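Local atomic coordinates of uncharacterized protein Rv2277c (Mycobacterium tuberculosis, PDB entry 5VUG), a protein that probably hydrolyses phosphoric diesters through a glycerophosphodiester phosphodiesterase domain built as a TIM barrel. Residues Arg182-Asn185 against Met186-His190; Val172-Ser175 against Arg176-Arg180. All coordinates share one frame; numbering follows the deposited sequence.

In the fold
Helix 176-189 carries both contacts: contact 2 (172-180) holds its start, where the chain leaves the short strand 171-172 of the barrel sheet, and contact 1 (182-190) covers its last turns. They follow one another along the chain, with centres 15 Å apart. A salt bridge of 2.8 Å from R182 NH1 to E174 OE1 ties them together across the first two turns of the helix. The centre of contact 2 lies about 13 Å from the centre of the chain and that of contact 1 about 23 Å, so the helix leads away from the middle of the chain. Both reach the second subunit, which makes this one helix part of the dimer interface from its first turn to its last.

Contact 1 of 2, residues Arg182-Asn185 against Met186-His190; sequences RLFN and MALNH
N189 ND2 reaches back one turn to N185 OD1, a nearly straight hydrogen bond of 3.0 Å. The acceptor lies in the amide plane of N189, but the donor is tilted 31° from the plane of the N185 carbonyl; the two side chains run side by side with their amides 47° apart. N189 gets there by placing CG between its backbone N and carbonyl carbon (chi1 60°), which lays the amide back alongside N185. N185 O takes the main-chain N of N189 at 2.8 Å and, weakly, that of H190 at 2.9 Å, where the chain turns out of the helix with positive phi. The amides have further partners: N185 ND2 gives to D193 O, and N189 ND2 also to N226 O of the second subunit. Earlier in the helix, the carbonyls of R182, L183 and F184 receive the N-H groups of M186, A187 and L188 in regular helical bonds. On another side of the helix, L188 CD1 meets the edge of the F184 ring near its plane, 4.1 Å from F184 CD1. M186, a selenomethionine, rests CG 3.5 Å from R182 O, and its chain bends beyond that. It packs on A233 and C237 of helix 232-239, while L183 meets F238 there. F184 touches V212 of the second subunit, and L188 packs on L188 of that subunit.

Contact 2 of 2, residues Val172-Ser175 against Arg176-Arg180; sequences VAES and RDVTR
An N-cap at S175, joined by a side-chain contact from E174 to V178 and T179, marks the junction where the loop after strand 171-172 enters helix 176-189. The capping atom is S175 OG, which accepts from V178 N at 3.3 Å. Its first torsion (chi1 74°) sets OG between the backbone N and the carbonyl carbon, facing the first turn, and brings it to 3.2 Å from V178 CG2. S175 O receives T179 N almost straight on, the N-H...O angle being 179°, and V178 N also gives it a weak hydrogen bond. One residue earlier, E174 points toward the helix and, extended beyond CG, crosses V178 at about a right angle, with OE2 3.3 Å from V178 CG1. Its other oxygen, OE1, accepts the hydroxyl proton of T179 OG1 at 2.7 Å through the anti lone pair, the one turned away from OE2. A water donates to both T179 OG1 and E174 O, so the hydroxyl gives one hydrogen bond and receives another. Further along the helix, R180 NH2 forms a 2.9 Å salt bridge to D177 OD1, coming from above the carboxylate plane. R176 and R180 extend to E214 of the second subunit, and R176 also pairs with E205 on strand 201-205. E174 OE1 also takes the salt bridge from R182, so one oxygen has two partners; two donors on one buried oxygen would probably favour the charged carboxylate and limit its rotation.

Contact 1 of 2, residues Arg182-Asn185 against Met186-His190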
loop_
_atom_site.group_PDB
_atom_site.type_symbol
_atom_site.label_atom_id
_atom_site.label_comp_id
_atom_site.label_asym_id
_atom_site.label_seq_id
_atom_site.Cartn_x
_atom_site.Cartn_y
_atom_site.Cartn_z
ATOM N N ARG A 182 10.847 -1.145 4.557
ATOM C CA ARG A 182 11.751 -0.122 4.048
ATOM C C ARG A 182 11.391 0.260 2.616
ATOM O O ARG A 182 11.393 1.447 2.266
ATOM C CB ARG A 182 13.205 -0.591 4.144
ATOM C CG ARG A 182 14.189 0.565 4.076
ATOM C CD ARG A 182 15.655 0.141 4.139
ATOM N NE ARG A 182 16.032 -0.517 5.392
ATOM C CZ ARG A 182 16.187 -1.831 5.527
ATOM N NH1 ARG A 182 15.984 -2.637 4.490
ATOM N NH2 ARG A 182 16.541 -2.339 6.695
ATOM N N LEU A 183 11.050 -0.729 1.784
ATOM C CA LEU A 183 10.692 -0.440 0.397
ATOM C C LEU A 183 9.419 0.385 0.315
ATOM O O LEU A 183 9.328 1.313 -0.497
ATOM C CB LEU A 183 10.501 -1.741 -0.377
ATOM C CG LEU A 183 11.783 -2.479 -0.750
ATOM C CD1 LEU A 183 11.404 -3.853 -1.277
ATOM C CD2 LEU A 183 12.603 -1.674 -1.781
ATOM N N PHE A 184 8.415 0.050 1.129
ATOM C CA PHE A 184 7.169 0.803 1.075
ATOM C C PHE A 184 7.308 2.184 1.702
ATOM O O PHE A 184 6.684 3.141 1.223
ATOM C CB PHE A 184 6.001 -0.007 1.641
ATOM C CG PHE A 184 5.372 -0.922 0.624
ATOM C CD1 PHE A 184 4.505 -0.411 -0.337
ATOM C CD2 PHE A 184 5.676 -2.276 0.592
ATOM C CE1 PHE A 184 3.933 -1.237 -1.297
ATOM C CE2 PHE A 184 5.103 -3.113 -0.368
ATOM C CZ PHE A 184 4.227 -2.586 -1.310
ATOM N N ASN A 185 8.117 2.329 2.754
ATOM C CA ASN A 185 8.392 3.678 3.250
ATOM C C ASN A 185 9.056 4.526 2.171
ATOM O O ASN A 185 8.670 5.678 1.944
ATOM C CB ASN A 185 9.255 3.633 4.514
ATOM C CG ASN A 185 8.434 3.469 5.786
ATOM O OD1 ASN A 185 7.279 3.900 5.857
ATOM N ND2 ASN A 185 9.032 2.848 6.806
HETATM N N MSE A 186 10.048 3.972 1.480
HETATM C CA MSE A 186 10.666 4.749 0.408
HETATM C C MSE A 186 9.666 5.138 -0.687
HETATM O O MSE A 186 9.624 6.298 -1.115
HETATM C CB MSE A 186 11.897 4.035 -0.167
HETATM C CG MSE A 186 13.103 4.107 0.744
HETATM SE SE MSE A 186 13.788 5.935 0.865
HETATM C CE MSE A 186 14.225 6.189 -1.018
ATOM N N ALA A 187 8.841 4.177 -1.110
ATOM C CA ALA A 187 7.923 4.426 -2.216
ATOM C C ALA A 187 6.829 5.413 -1.828
ATOM O O ALA A 187 6.388 6.217 -2.658
ATOM C CB ALA A 187 7.301 3.111 -2.688
ATOM N N LEU A 188 6.365 5.361 -0.581
ATOM C CA LEU A 188 5.174 6.113 -0.212
ATOM C C LEU A 188 5.458 7.395 0.559
ATOM O O LEU A 188 4.622 8.304 0.530
ATOM C CB LEU A 188 4.178 5.227 0.559
ATOM C CG LEU A 188 3.590 4.058 -0.235
ATOM C CD1 LEU A 188 2.757 3.156 0.667
ATOM C CD2 LEU A 188 2.743 4.583 -1.390
ATOM N N ASN A 189 6.607 7.503 1.239
ATOM C CA ASN A 189 6.925 8.726 1.971
ATOM C C ASN A 189 8.385 9.160 1.854
ATOM O O ASN A 189 8.761 10.171 2.464
ATOM C CB ASN A 189 6.493 8.629 3.452
ATOM C CG ASN A 189 7.166 7.484 4.188
ATOM O OD1 ASN A 189 8.383 7.475 4.353
ATOM N ND2 ASN A 189 6.371 6.518 4.650
ATOM N N HIS A 190 9.206 8.446 1.083
ATOM C CA HIS A 190 10.572 8.851 0.744
ATOM C C HIS A 190 11.516 8.872 1.945
ATOM O O HIS A 190 12.518 9.590 1.933
ATOM C CB HIS A 190 10.607 10.173 -0.038
ATOM C CG HIS A 190 9.503 10.298 -1.041
ATOM N ND1 HIS A 190 9.479 9.578 -2.216
ATOM C CD2 HIS A 190 8.368 11.038 -1.030
ATOM C CE1 HIS A 190 8.383 9.878 -2.892
ATOM N NE2 HIS A 190 7.691 10.761 -2.194
#

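Contact 2 of 2, residues Val172-Ser175 against Arg176-Arg180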
loop_
_atom_site.group_PDB
_atom_site.type_symbol
_atom_site.label_atom_id
_atom_site.label_comp_id
_atom_site.label_asym_id
_atom_site.label_seq_id
_atom_site.Cartn_x
_atom_site.Cartn_y
_atom_site.Cartn_z
ATOM N N VAL A 172 22.262 -14.996 7.415
ATOM C CA VAL A 172 20.811 -14.911 7.271
ATOM C C VAL A 172 20.434 -13.624 6.543
ATOM O O VAL A 172 20.913 -12.538 6.894
ATOM C CB VAL A 172 20.109 -15.000 8.642
ATOM C CG1 VAL A 172 18.600 -15.009 8.479
ATOM C CG2 VAL A 172 20.599 -16.238 9.435
ATOM N N ALA A 173 19.570 -13.744 5.540
ATOM C CA ALA A 173 19.052 -12.564 4.863
ATOM C C ALA A 173 18.177 -11.744 5.806
ATOM O O ALA A 173 17.612 -12.252 6.779
ATOM C CB ALA A 173 18.226 -12.964 3.641
ATOM N N GLU A 174 18.069 -10.453 5.501
ATOM C CA GLU A 174 17.121 -9.600 6.202
ATOM C C GLU A 174 15.724 -10.208 6.118
ATOM O O GLU A 174 15.343 -10.778 5.093
ATOM C CB GLU A 174 17.122 -8.213 5.561
ATOM C CG GLU A 174 16.097 -7.288 6.167
ATOM C CD GLU A 174 16.337 -5.850 5.818
ATOM O OE1 GLU A 174 15.940 -5.438 4.706
ATOM O OE2 GLU A 174 16.930 -5.140 6.665
ATOM N N SER A 175 14.953 -10.088 7.203
ATOM C CA SER A 175 13.587 -10.600 7.172
ATOM C C SER A 175 12.759 -9.866 6.119
ATOM O O SER A 175 12.953 -8.672 5.850
ATOM C CB SER A 175 12.916 -10.455 8.538
ATOM O OG SER A 175 12.576 -9.107 8.782
ATOM N N ARG A 176 11.827 -10.593 5.506
ATOM C CA ARG A 176 10.984 -9.964 4.494
ATOM C C ARG A 176 10.153 -8.829 5.090
ATOM O O ARG A 176 9.937 -7.803 4.434
ATOM C CB ARG A 176 10.106 -11.009 3.803
ATOM C CG ARG A 176 9.288 -10.465 2.635
ATOM C CD ARG A 176 8.639 -11.602 1.879
ATOM N NE ARG A 176 7.917 -11.163 0.686
ATOM C CZ ARG A 176 8.305 -11.435 -0.558
ATOM N NH1 ARG A 176 9.421 -12.131 -0.787
ATOM N NH2 ARG A 176 7.574 -11.017 -1.576
ATOM N N ASP A 177 9.692 -8.980 6.337
ATOM C CA ASP A 177 8.933 -7.899 6.967
ATOM C C ASP A 177 9.709 -6.586 6.950
ATOM O O ASP A 177 9.145 -5.524 6.656
ATOM C CB ASP A 177 8.574 -8.244 8.416
ATOM C CG ASP A 177 7.489 -9.304 8.533
ATOM O OD1 ASP A 177 6.773 -9.558 7.544
ATOM O OD2 ASP A 177 7.339 -9.869 9.644
ATOM N N VAL A 178 11.002 -6.636 7.277
ATOM C CA VAL A 178 11.798 -5.411 7.348
ATOM C C VAL A 178 12.081 -4.866 5.951
ATOM O O VAL A 178 11.936 -3.663 5.691
ATOM C CB VAL A 178 13.090 -5.658 8.148
ATOM C CG1 VAL A 178 14.010 -4.438 8.066
ATOM C CG2 VAL A 178 12.754 -5.977 9.606
ATOM N N THR A 179 12.488 -5.741 5.029
ATOM C CA THR A 179 12.720 -5.316 3.649
ATOM C C THR A 179 11.480 -4.649 3.066
ATOM O O THR A 179 11.565 -3.564 2.470
ATOM C CB THR A 179 13.110 -6.530 2.801
ATOM O OG1 THR A 179 14.372 -7.042 3.247
ATOM C CG2 THR A 179 13.208 -6.152 1.314
ATOM N N ARG A 180 10.313 -5.279 3.243
ATOM C CA ARG A 180 9.073 -4.730 2.695
ATOM C C ARG A 180 8.740 -3.377 3.314
ATOM O O ARG A 180 8.289 -2.461 2.614
ATOM C CB ARG A 180 7.914 -5.708 2.918
ATOM C CG ARG A 180 6.603 -5.298 2.225
ATOM C CD ARG A 180 5.443 -6.272 2.506
ATOM N NE ARG A 180 5.282 -6.455 3.946
ATOM C CZ ARG A 180 5.569 -7.575 4.606
ATOM N NH1 ARG A 180 5.979 -8.662 3.953
ATOM N NH2 ARG A 180 5.437 -7.609 5.923
HETATM O O HOH W 1 14.880 -9.624 2.565
#